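Local coordinates for protein botulinum neurotoxin type C1 (Clostridium botulinum, PDB 3R4S) that binds gangliosides through its heavy-chain receptor-binding region, the interaction on which entry of this neurotoxin protease into cells depends, at residues D48-S53 against N207-D212; E56-V61 against E189-P194; E76-S81 against V152-M157; I131-D136 against I162-K167. All coordinates share one frame; numbering follows the deposited sequence.

All four contacts lie in the lectin-like N-terminal receptor-binding region, a sandwich of two antiparallel beta sheets. Contacts 1 and 3 are strand pairings in one sheet, their centres about 24 Å apart, where strands 207-216 and 77-87 run side by side. Contact 2 joins strand 185-192 of the other sheet to the start of strand 60-64; its centre is about 12 Å from that of contact 1, and the two touch. Contact 4 packs one sheet against the other and touches contact 3 through Val152 and Ile162. Along the chain contact 1 encloses the other three and contact 2 encloses contacts 3 and 4, which interleave, so early and late strands are knitted together.

Contact 1. Residues D48-S53 against N207-D212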
# COMPACT_ATOMS: atom_id res chain seq x y z
N ASP A 48 -4.85 12.39 -5.67
CA ASP A 48 -3.99 12.84 -4.58
C ASP A 48 -3.26 14.12 -4.93
O ASP A 48 -3.12 14.46 -6.11
CB ASP A 48 -2.93 11.78 -4.33
CG ASP A 48 -2.31 11.29 -5.61
OD1 ASP A 48 -2.92 10.42 -6.27
OD2 ASP A 48 -1.24 11.81 -5.98
N PHE A 49 -2.78 14.82 -3.91
CA PHE A 49 -1.78 15.85 -4.13
C PHE A 49 -0.42 15.41 -3.60
O PHE A 49 -0.34 14.65 -2.63
CB PHE A 49 -2.21 17.24 -3.61
CG PHE A 49 -2.42 17.33 -2.11
CD1 PHE A 49 -1.38 17.68 -1.27
CD2 PHE A 49 -3.68 17.11 -1.55
CE1 PHE A 49 -1.57 17.80 0.11
CE2 PHE A 49 -3.89 17.22 -0.18
CZ PHE A 49 -2.83 17.57 0.66
N LYS A 50 0.64 15.84 -4.27
CA LYS A 50 1.98 15.41 -3.90
C LYS A 50 2.85 16.57 -3.44
O LYS A 50 2.89 17.61 -4.09
CB LYS A 50 2.67 14.73 -5.09
CG LYS A 50 4.07 14.24 -4.73
CD LYS A 50 4.76 13.57 -5.90
CE LYS A 50 5.43 14.59 -6.82
NZ LYS A 50 6.40 13.92 -7.73
N LEU A 51 3.54 16.37 -2.32
CA LEU A 51 4.49 17.35 -1.80
C LEU A 51 5.89 16.76 -1.68
O LEU A 51 6.06 15.56 -1.49
CB LEU A 51 4.06 17.86 -0.43
CG LEU A 51 2.66 18.44 -0.29
CD1 LEU A 51 2.45 18.89 1.15
CD2 LEU A 51 2.42 19.59 -1.26
N GLY A 52 6.90 17.62 -1.79
CA GLY A 52 8.28 17.21 -1.65
C GLY A 52 8.94 17.94 -0.50
O GLY A 52 8.43 18.97 -0.05
N SER A 53 10.07 17.43 -0.03
CA SER A 53 10.73 17.99 1.15
C SER A 53 11.88 18.95 0.84
O SER A 53 12.29 19.72 1.70
CB SER A 53 11.26 16.88 2.05
OG SER A 53 12.31 16.17 1.42
N ASN A 207 8.99 12.33 -0.81
CA ASN A 207 7.70 12.83 -1.26
C ASN A 207 6.61 12.34 -0.32
O ASN A 207 6.72 11.28 0.29
CB ASN A 207 7.38 12.35 -2.68
CG ASN A 207 8.25 13.00 -3.72
OD1 ASN A 207 8.86 12.32 -4.55
ND2 ASN A 207 8.31 14.32 -3.70
N MET A 208 5.54 13.12 -0.23
CA MET A 208 4.36 12.67 0.48
C MET A 208 3.16 12.90 -0.41
O MET A 208 3.02 13.96 -1.02
CB MET A 208 4.21 13.43 1.81
CG MET A 208 2.89 13.17 2.53
SD MET A 208 2.73 14.12 4.07
CE MET A 208 2.41 15.78 3.45
N TRP A 209 2.29 11.90 -0.51
CA TRP A 209 1.04 12.03 -1.24
C TRP A 209 -0.08 11.97 -0.22
O TRP A 209 -0.00 11.20 0.74
CB TRP A 209 0.84 10.87 -2.21
CG TRP A 209 1.80 10.80 -3.35
CD1 TRP A 209 1.57 11.19 -4.65
CD2 TRP A 209 3.12 10.25 -3.32
NE1 TRP A 209 2.68 10.92 -5.42
CE2 TRP A 209 3.64 10.35 -4.63
CE3 TRP A 209 3.92 9.70 -2.32
CZ2 TRP A 209 4.93 9.91 -4.96
CZ3 TRP A 209 5.20 9.26 -2.65
CH2 TRP A 209 5.69 9.37 -3.96
N ILE A 210 -1.12 12.77 -0.47
CA ILE A 210 -2.29 12.84 0.38
C ILE A 210 -3.56 12.85 -0.48
O ILE A 210 -3.60 13.50 -1.53
CB ILE A 210 -2.30 14.13 1.22
CG1 ILE A 210 -1.07 14.20 2.13
CG2 ILE A 210 -3.60 14.24 2.03
CD1 ILE A 210 -1.05 13.17 3.25
N ARG A 211 -4.59 12.14 -0.04
CA ARG A 211 -5.93 12.35 -0.60
C ARG A 211 -7.02 12.05 0.42
O ARG A 211 -6.83 11.26 1.35
CB ARG A 211 -6.16 11.55 -1.90
CG ARG A 211 -6.03 10.04 -1.76
CD ARG A 211 -7.38 9.35 -1.56
NE ARG A 211 -7.28 7.89 -1.70
CZ ARG A 211 -8.33 7.08 -1.78
NH1 ARG A 211 -9.57 7.58 -1.73
NH2 ARG A 211 -8.16 5.76 -1.91
N ASP A 212 -8.15 12.75 0.24
CA ASP A 212 -9.32 12.63 1.10
C ASP A 212 -9.02 12.83 2.59
O ASP A 212 -9.18 11.92 3.41
CB ASP A 212 -10.05 11.31 0.84
CG ASP A 212 -10.61 11.24 -0.59
OD1 ASP A 212 -11.16 12.26 -1.06
OD2 ASP A 212 -10.48 10.18 -1.23
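Phe49 holds CG between its own backbone N and carbonyl carbon (chi1 63°), which swings the ring back over Ile210, whereas Lys50 sends CG anti to its backbone N (chi1 -179°) and lays its methylenes along the indole of Trp209. On the Phe49 face of the sheet, Ile210 CB sits over one ring face, 3.5 Å from Phe49 CZ, a CH-pi contact suited to a branched aliphatic beside a flat ring. Farther along, Leu51 CD1 meets Met208 CE at 3.9 Å, the flexible thioether filling in beside the leucine. The other face is more polar. Lys50 CG lies 3.9 Å from the centroid of the five-membered ring of Trp209, a CH-pi contact over one indole face made by the aliphatic part of the lysine, and Lys50 CD comes within 3.4 Å of Trp209 NE1, while the amine runs on beyond. At the indole edge, Asp48 OD2 approaches Trp209 CD1 to 3.2 Å near the ring plane; the other carboxylate oxygen is bonded to Asn42. The backbones form an antiparallel ladder in which Phe49 with Ile210 and Leu51 with Met208 are hydrogen-bonded pairs, the bond from Leu51 N to Met208 O measuring 2.8 Å and nearly straight. Leu51 O takes Met208 N and, weakly, Asn207 ND2 at 3.4 Å. Strand 77-87 flanks strand 207-212 on its other side, and Arg85 makes a cation-pi contact with Trp209. The chemistry thus divides by face: Phe49, Leu51, Met208 and Ile210 give an apolar surface to the sandwich interior, while Lys50, Asn207 and Trp209 make a partly exposed, amphipathic one.

Contact 2. Residues E56-V61 against E189-P194; sequences EDRGKV and EINKIP
Asn191 OD1 is gripped by two nitrogens of Arg58, NH2 at 2.8 Å and NE at 3.3 Å, and lies close to the guanidinium plane. The arginine thus meets one oxygen side-on, with the guanidinium and amide planes nearly perpendicular (85°). NE also reaches Ile190 O, weakly, while NH1 turns back to Gly55 O. An extended chain from CG to NE lets Arg58 stretch from its loop to these acceptors, a span well suited to arginine. The loop leads into strand 60-64, which pairs antiparallel with strand 185-192 in one sheet of the lectin-like sandwich; direct backbone bonding is made by Val61 and Phe188, and two residues nearer the loop a water bridges the strands, donating to Gly59 O at 2.8 Å and accepting from Ile190 N. Gly59 takes part through its backbone, its carbonyl meeting both this water and Glu189 CG. Glu189, its CG anti to the backbone N (chi1 -177°), runs out toward Arg58 and Lys60. Its OE2 lies 3.7 Å from Arg58 NE over a guanidinium face, a long salt bridge of charge alone, since no N-H points at it. The methylenes of Lys60 pass over the carboxylate, CE being 3.7 Å from Glu189 OE1, and NZ remains 4.4 Å from that same oxygen, beyond a salt bridge, though the opposite charges probably still attract. Asn191 ND2 donates to Glu189 OE1 from above the carboxylate plane, which helps fix how the amide is turned.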
# COMPACT_ATOMS: atom_id res chain seq x y z
N GLU A 56 13.38 25.62 -1.19
CA GLU A 56 12.55 26.66 -0.58
C GLU A 56 11.19 26.70 -1.27
O GLU A 56 10.20 27.14 -0.68
CB GLU A 56 13.23 28.03 -0.65
CG GLU A 56 14.36 28.23 0.35
CD GLU A 56 14.93 29.65 0.32
OE1 GLU A 56 15.42 30.11 1.38
OE2 GLU A 56 14.88 30.30 -0.75
N ASP A 57 11.16 26.23 -2.52
CA ASP A 57 9.93 26.19 -3.30
C ASP A 57 9.15 24.88 -3.11
O ASP A 57 8.36 24.49 -3.98
CB ASP A 57 10.24 26.37 -4.79
CG ASP A 57 10.95 25.17 -5.38
OD1 ASP A 57 11.85 24.62 -4.71
OD2 ASP A 57 10.60 24.76 -6.52
N ARG A 58 9.35 24.20 -1.99
CA ARG A 58 8.59 22.98 -1.75
C ARG A 58 7.12 23.32 -1.57
O ARG A 58 6.77 24.42 -1.15
CB ARG A 58 9.13 22.19 -0.56
CG ARG A 58 9.06 22.89 0.77
CD ARG A 58 9.80 22.03 1.79
NE ARG A 58 9.74 22.58 3.14
CZ ARG A 58 10.55 23.54 3.58
NH1 ARG A 58 11.46 24.07 2.77
NH2 ARG A 58 10.43 23.98 4.83
N GLY A 59 6.27 22.36 -1.91
CA GLY A 59 4.83 22.55 -1.84
C GLY A 59 4.31 22.76 -0.44
O GLY A 59 4.81 22.20 0.54
N LYS A 60 3.26 23.56 -0.35
CA LYS A 60 2.63 23.91 0.90
C LYS A 60 1.14 24.03 0.60
O LYS A 60 0.75 24.79 -0.28
CB LYS A 60 3.21 25.26 1.36
CG LYS A 60 2.90 25.68 2.78
CD LYS A 60 3.64 27.00 3.11
CE LYS A 60 3.34 27.46 4.53
NZ LYS A 60 3.96 28.79 4.84
N VAL A 61 0.30 23.25 1.28
CA VAL A 61 -1.14 23.41 1.15
C VAL A 61 -1.69 23.91 2.48
O VAL A 61 -1.50 23.27 3.51
CB VAL A 61 -1.84 22.09 0.78
CG1 VAL A 61 -3.36 22.27 0.79
CG2 VAL A 61 -1.36 21.58 -0.58
N GLU A 189 2.87 20.41 4.72
CA GLU A 189 4.18 20.76 4.19
C GLU A 189 5.19 19.89 4.91
O GLU A 189 5.09 19.68 6.12
CB GLU A 189 4.49 22.24 4.46
CG GLU A 189 5.82 22.71 3.88
CD GLU A 189 6.12 24.18 4.14
OE1 GLU A 189 5.68 24.73 5.18
OE2 GLU A 189 6.80 24.80 3.29
N ILE A 190 6.17 19.37 4.16
CA ILE A 190 7.19 18.52 4.77
C ILE A 190 8.33 19.38 5.32
O ILE A 190 9.18 19.84 4.57
CB ILE A 190 7.74 17.49 3.77
CG1 ILE A 190 6.58 16.74 3.11
CG2 ILE A 190 8.70 16.54 4.48
CD1 ILE A 190 6.97 15.88 1.86
N ASN A 191 8.31 19.60 6.63
CA ASN A 191 9.27 20.48 7.30
C ASN A 191 10.17 19.72 8.26
O ASN A 191 9.73 19.25 9.32
CB ASN A 191 8.53 21.59 8.07
CG ASN A 191 7.79 22.54 7.15
OD1 ASN A 191 8.24 22.82 6.04
ND2 ASN A 191 6.64 23.05 7.60
N LYS A 192 11.44 19.61 7.89
CA LYS A 192 12.41 18.90 8.69
C LYS A 192 12.56 19.56 10.04
O LYS A 192 12.61 20.78 10.15
CB LYS A 192 13.77 18.88 7.96
CG LYS A 192 14.80 17.96 8.58
CD LYS A 192 15.93 17.70 7.59
CE LYS A 192 17.00 16.78 8.16
NZ LYS A 192 18.07 16.55 7.14
N ILE A 193 12.67 18.73 11.08
CA ILE A 193 13.00 19.20 12.41
C ILE A 193 14.51 19.33 12.52
O ILE A 193 15.24 18.36 12.29
CB ILE A 193 12.49 18.24 13.50
CG1 ILE A 193 10.99 18.01 13.35
CG2 ILE A 193 12.82 18.77 14.88
CD1 ILE A 193 10.33 17.41 14.58
N PRO A 194 14.99 20.52 12.84
CA PRO A 194 16.43 20.82 12.82
C PRO A 194 17.30 20.28 13.96
O PRO A 194 18.47 19.93 13.73
CB PRO A 194 16.47 22.33 13.02
CG PRO A 194 15.24 22.64 13.81
CD PRO A 194 14.20 21.68 13.30
O HOH W 1 6.48 20.19 1.48

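Contact 3. Residues E76-S81 against V152-M157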
# COMPACT_ATOMS: atom_id res chain seq x y z
N GLU A 76 -14.55 18.62 22.29
CA GLU A 76 -15.12 17.44 22.91
C GLU A 76 -14.51 16.18 22.29
O GLU A 76 -13.60 15.57 22.87
CB GLU A 76 -16.64 17.41 22.74
CG GLU A 76 -17.39 18.47 23.55
CD GLU A 76 -17.61 19.77 22.78
OE1 GLU A 76 -18.18 19.72 21.66
OE2 GLU A 76 -17.21 20.84 23.31
N SER A 77 -15.00 15.82 21.11
CA SER A 77 -14.57 14.64 20.39
C SER A 77 -14.41 14.98 18.93
O SER A 77 -15.19 15.76 18.40
CB SER A 77 -15.63 13.56 20.52
OG SER A 77 -15.55 12.96 21.80
N PHE A 78 -13.43 14.39 18.26
CA PHE A 78 -13.28 14.56 16.82
C PHE A 78 -12.53 13.37 16.22
O PHE A 78 -11.97 12.55 16.94
CB PHE A 78 -12.55 15.86 16.47
CG PHE A 78 -11.13 15.93 17.01
CD1 PHE A 78 -10.09 15.30 16.34
CD2 PHE A 78 -10.84 16.65 18.15
CE1 PHE A 78 -8.78 15.37 16.83
CE2 PHE A 78 -9.54 16.73 18.64
CZ PHE A 78 -8.52 16.09 17.99
N SER A 79 -12.55 13.28 14.89
CA SER A 79 -11.78 12.28 14.16
C SER A 79 -11.14 12.94 12.97
O SER A 79 -11.72 13.85 12.36
CB SER A 79 -12.67 11.13 13.68
OG SER A 79 -13.46 10.61 14.73
N ILE A 80 -9.95 12.47 12.63
CA ILE A 80 -9.22 12.96 11.48
C ILE A 80 -8.85 11.74 10.64
O ILE A 80 -8.28 10.78 11.16
CB ILE A 80 -7.93 13.66 11.93
CG1 ILE A 80 -8.26 14.86 12.83
CG2 ILE A 80 -7.06 14.05 10.73
CD1 ILE A 80 -7.01 15.54 13.40
N SER A 81 -9.19 11.77 9.36
CA SER A 81 -8.87 10.64 8.49
C SER A 81 -8.26 11.09 7.18
O SER A 81 -8.57 12.16 6.68
CB SER A 81 -10.12 9.78 8.21
OG SER A 81 -11.13 10.52 7.52
N VAL A 152 -7.28 9.08 13.15
CA VAL A 152 -7.04 9.44 14.54
C VAL A 152 -8.38 9.86 15.15
O VAL A 152 -9.13 10.62 14.53
CB VAL A 152 -6.04 10.61 14.63
CG1 VAL A 152 -6.03 11.20 16.04
CG2 VAL A 152 -4.64 10.18 14.20
N THR A 153 -8.68 9.35 16.34
CA THR A 153 -9.87 9.83 17.04
C THR A 153 -9.47 10.34 18.41
O THR A 153 -8.54 9.83 19.02
CB THR A 153 -11.00 8.78 17.16
OG1 THR A 153 -10.61 7.72 18.05
CG2 THR A 153 -11.35 8.20 15.79
N ASN A 154 -10.17 11.36 18.88
CA ASN A 154 -9.91 11.91 20.20
C ASN A 154 -11.20 12.19 20.94
O ASN A 154 -12.19 12.62 20.36
CB ASN A 154 -9.12 13.20 20.09
CG ASN A 154 -8.63 13.68 21.44
OD1 ASN A 154 -9.09 14.70 21.97
ND2 ASN A 154 -7.71 12.93 22.00
N ASN A 155 -11.17 11.96 22.25
CA ASN A 155 -12.29 12.25 23.13
C ASN A 155 -11.70 12.78 24.44
O ASN A 155 -11.03 12.04 25.15
CB ASN A 155 -13.10 10.97 23.38
CG ASN A 155 -14.32 11.21 24.25
OD1 ASN A 155 -14.40 12.19 24.96
ND2 ASN A 155 -15.27 10.29 24.20
N MET A 156 -11.92 14.06 24.73
CA MET A 156 -11.36 14.65 25.95
C MET A 156 -11.76 13.87 27.21
O MET A 156 -10.97 13.76 28.15
CB MET A 156 -11.76 16.13 26.09
CG MET A 156 -11.07 17.04 25.09
SD MET A 156 -9.26 16.93 25.09
CE MET A 156 -8.85 18.15 23.83
N MET A 157 -12.95 13.29 27.20
CA MET A 157 -13.41 12.49 28.34
C MET A 157 -12.97 11.03 28.27
O MET A 157 -13.33 10.23 29.12
CB MET A 157 -14.93 12.56 28.45
CG MET A 157 -15.47 13.94 28.78
SD MET A 157 -15.13 14.41 30.49
CE MET A 157 -13.48 15.12 30.36
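Phe78 and Asn154 form one of the hydrogen-bonded pairs of this antiparallel ladder, with Asn154 N donating to Phe78 O at 2.9 Å and Phe78 N returning the bond to Asn154 O. Ile80 and Val152 repeat the pattern at 2.8 Å for Ile80 N to Val152 O. Beyond the strand end Met156 N still reaches Glu76 O at 2.9 Å, almost straight at 175°. In the non-hydrogen-bonded pairs between, CA-H groups close on carbonyls, as Ser79 CA does on Val152 O at 3.1 Å. The apolar contacts lie on the Phe78 face. A chi1 of 62° tips the Phe78 ring across to its partner, and Asn154 CB rests over one ring face, 3.6 Å from Phe78 CZ; here the asparagine acts through its methylene. Beside them, branched Ile80 and Val152 pack loosely. Polar, small residues occupy the other face. Ser79 OG lies 3.4 Å from Thr153 CG2 and is bonded to Lys218 O and Leu220 N, small enough to let that chain come close. Asn155 OD1 accepts from Met157 N at 2.9 Å, an Asx turn that helps the chain leave the strand. Strand 207-216 flanks strand 77-87 on one edge and strand 159-164 flanks strand 148-155 on the other, while Phe119 and Leu121 of strand 116-124, in the opposing sheet, meet the face of Ile80, Val152 and Asn154.

Contact 4. Residues I131-D136 against I162-K167; sequences INFSYD and IYINGK
Ile162 begins the contact by sliding past Ile131, the two side chains running in opposite directions, so that Ile131 CD1 comes 3.9 Å from Ile162 CB and 3.7 Å from its backbone N. With chi1 at 54°, Ile131 turns CG1 so that its terminal methyl reaches over to the other strand. Ile162 CG2 also lies 3.8 Å from Asn132 O, a carbonyl grazed by a methyl, while the Asn132 side chain itself leaves from the other side of its strand. Tyr163 points away, as alternation in a strand demands, and Ile164 returns to the contact. Its CG1 packs over one face of Phe133, 3.6 Å from Phe133 CG, and CD1 comes within 3.8 Å of CD2 of that ring. The side chains cross at about a right angle; the opposite ring face meets the backbone N of Tyr135. Asn165 and Gly166 then make the corner of a type I' turn, with two backbone bonds joining Ile164 and Lys167. Both corner residues have positive phi, 81° at the glycine, a conformation that asparagine and especially glycine accept readily, which makes Asn-Gly a classic choice for this hairpin. No strand pairing operates here: the strand axes stand 7.5 Å apart at 19°, the geometry of two sheets facing each other. Strand 159-164, flanked by strands 148-155 and 167-173, supplies one layer; strand 127-134, paired with strand 116-124, supplies the other. Leu117 from that second layer also touches Ile162, and Tyr365 touches Phe133 from the C-terminal receptor-binding region.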
# COMPACT_ATOMS: atom_id res chain seq x y z
N ILE A 131 0.53 9.82 20.32
CA ILE A 131 0.37 8.40 20.02
C ILE A 131 0.97 8.15 18.65
O ILE A 131 1.17 9.09 17.88
CB ILE A 131 -1.10 7.99 19.96
CG1 ILE A 131 -1.87 8.90 18.97
CG2 ILE A 131 -1.73 8.06 21.34
CD1 ILE A 131 -3.36 8.62 18.95
N ASN A 132 1.23 6.89 18.32
CA ASN A 132 1.92 6.63 17.07
C ASN A 132 1.63 5.29 16.42
O ASN A 132 1.13 4.35 17.04
CB ASN A 132 3.43 6.78 17.26
CG ASN A 132 4.00 5.69 18.13
OD1 ASN A 132 4.33 5.92 19.30
ND2 ASN A 132 4.11 4.48 17.58
N PHE A 133 1.91 5.24 15.13
CA PHE A 133 1.94 4.00 14.37
C PHE A 133 3.42 3.78 14.09
O PHE A 133 4.13 4.73 13.73
CB PHE A 133 1.17 4.18 13.05
CG PHE A 133 1.56 3.22 11.97
CD1 PHE A 133 1.64 1.86 12.22
CD2 PHE A 133 1.85 3.68 10.68
CE1 PHE A 133 2.01 0.96 11.21
CE2 PHE A 133 2.21 2.80 9.67
CZ PHE A 133 2.29 1.43 9.94
N SER A 134 3.90 2.56 14.27
CA SER A 134 5.26 2.23 13.85
C SER A 134 5.20 1.03 12.91
O SER A 134 4.53 0.04 13.19
CB SER A 134 6.18 1.93 15.04
OG SER A 134 5.67 0.87 15.83
N TYR A 135 5.87 1.14 11.77
CA TYR A 135 5.82 0.05 10.81
C TYR A 135 6.86 -1.03 11.15
O TYR A 135 7.80 -0.76 11.91
CB TYR A 135 5.92 0.57 9.37
CG TYR A 135 7.29 1.06 8.90
CD1 TYR A 135 8.31 0.15 8.64
CD2 TYR A 135 7.53 2.41 8.65
CE1 TYR A 135 9.54 0.58 8.18
CE2 TYR A 135 8.77 2.85 8.19
CZ TYR A 135 9.77 1.92 7.95
OH TYR A 135 11.01 2.32 7.49
N ASP A 136 6.66 -2.24 10.64
CA ASP A 136 7.55 -3.37 10.92
C ASP A 136 8.80 -3.27 10.06
O ASP A 136 8.76 -3.54 8.87
CB ASP A 136 6.84 -4.69 10.62
CG ASP A 136 7.70 -5.92 10.95
OD1 ASP A 136 8.94 -5.82 10.99
OD2 ASP A 136 7.11 -7.00 11.19
N ILE A 162 -5.27 5.88 17.36
CA ILE A 162 -4.89 5.93 15.97
C ILE A 162 -5.12 4.56 15.35
O ILE A 162 -4.78 3.54 15.94
CB ILE A 162 -3.45 6.47 15.75
CG1 ILE A 162 -3.13 6.48 14.25
CG2 ILE A 162 -2.43 5.61 16.49
CD1 ILE A 162 -1.92 7.34 13.92
N TYR A 163 -5.75 4.56 14.18
CA TYR A 163 -5.98 3.36 13.40
C TYR A 163 -5.21 3.43 12.08
O TYR A 163 -4.99 4.50 11.53
CB TYR A 163 -7.46 3.23 13.04
CG TYR A 163 -8.45 3.21 14.19
CD1 TYR A 163 -9.24 2.08 14.43
CD2 TYR A 163 -8.65 4.33 14.99
CE1 TYR A 163 -10.18 2.06 15.46
CE2 TYR A 163 -9.59 4.31 16.03
CZ TYR A 163 -10.35 3.18 16.25
OH TYR A 163 -11.28 3.16 17.27
N ILE A 164 -4.84 2.26 11.57
CA ILE A 164 -4.16 2.17 10.29
C ILE A 164 -4.93 1.13 9.49
O ILE A 164 -5.17 0.02 9.96
CB ILE A 164 -2.68 1.77 10.46
CG1 ILE A 164 -1.96 2.80 11.33
CG2 ILE A 164 -1.97 1.61 9.11
CD1 ILE A 164 -1.87 4.19 10.69
N ASN A 165 -5.38 1.52 8.30
CA ASN A 165 -6.19 0.65 7.46
C ASN A 165 -7.34 0.02 8.23
O ASN A 165 -7.63 -1.17 8.09
CB ASN A 165 -5.31 -0.40 6.77
CG ASN A 165 -4.22 0.24 5.92
OD1 ASN A 165 -4.46 1.27 5.26
ND2 ASN A 165 -3.03 -0.36 5.92
N GLY A 166 -8.00 0.83 9.05
CA GLY A 166 -9.19 0.40 9.76
C GLY A 166 -8.93 -0.41 11.02
O GLY A 166 -9.87 -0.89 11.64
N LYS A 167 -7.67 -0.59 11.38
CA LYS A 167 -7.32 -1.37 12.56
C LYS A 167 -6.70 -0.49 13.64
O LYS A 167 -5.73 0.24 13.38
CB LYS A 167 -6.32 -2.47 12.20
CG LYS A 167 -6.92 -3.86 12.10
CD LYS A 167 -7.72 -4.03 10.84
CE LYS A 167 -8.28 -5.44 10.75
NZ LYS A 167 -7.23 -6.46 11.04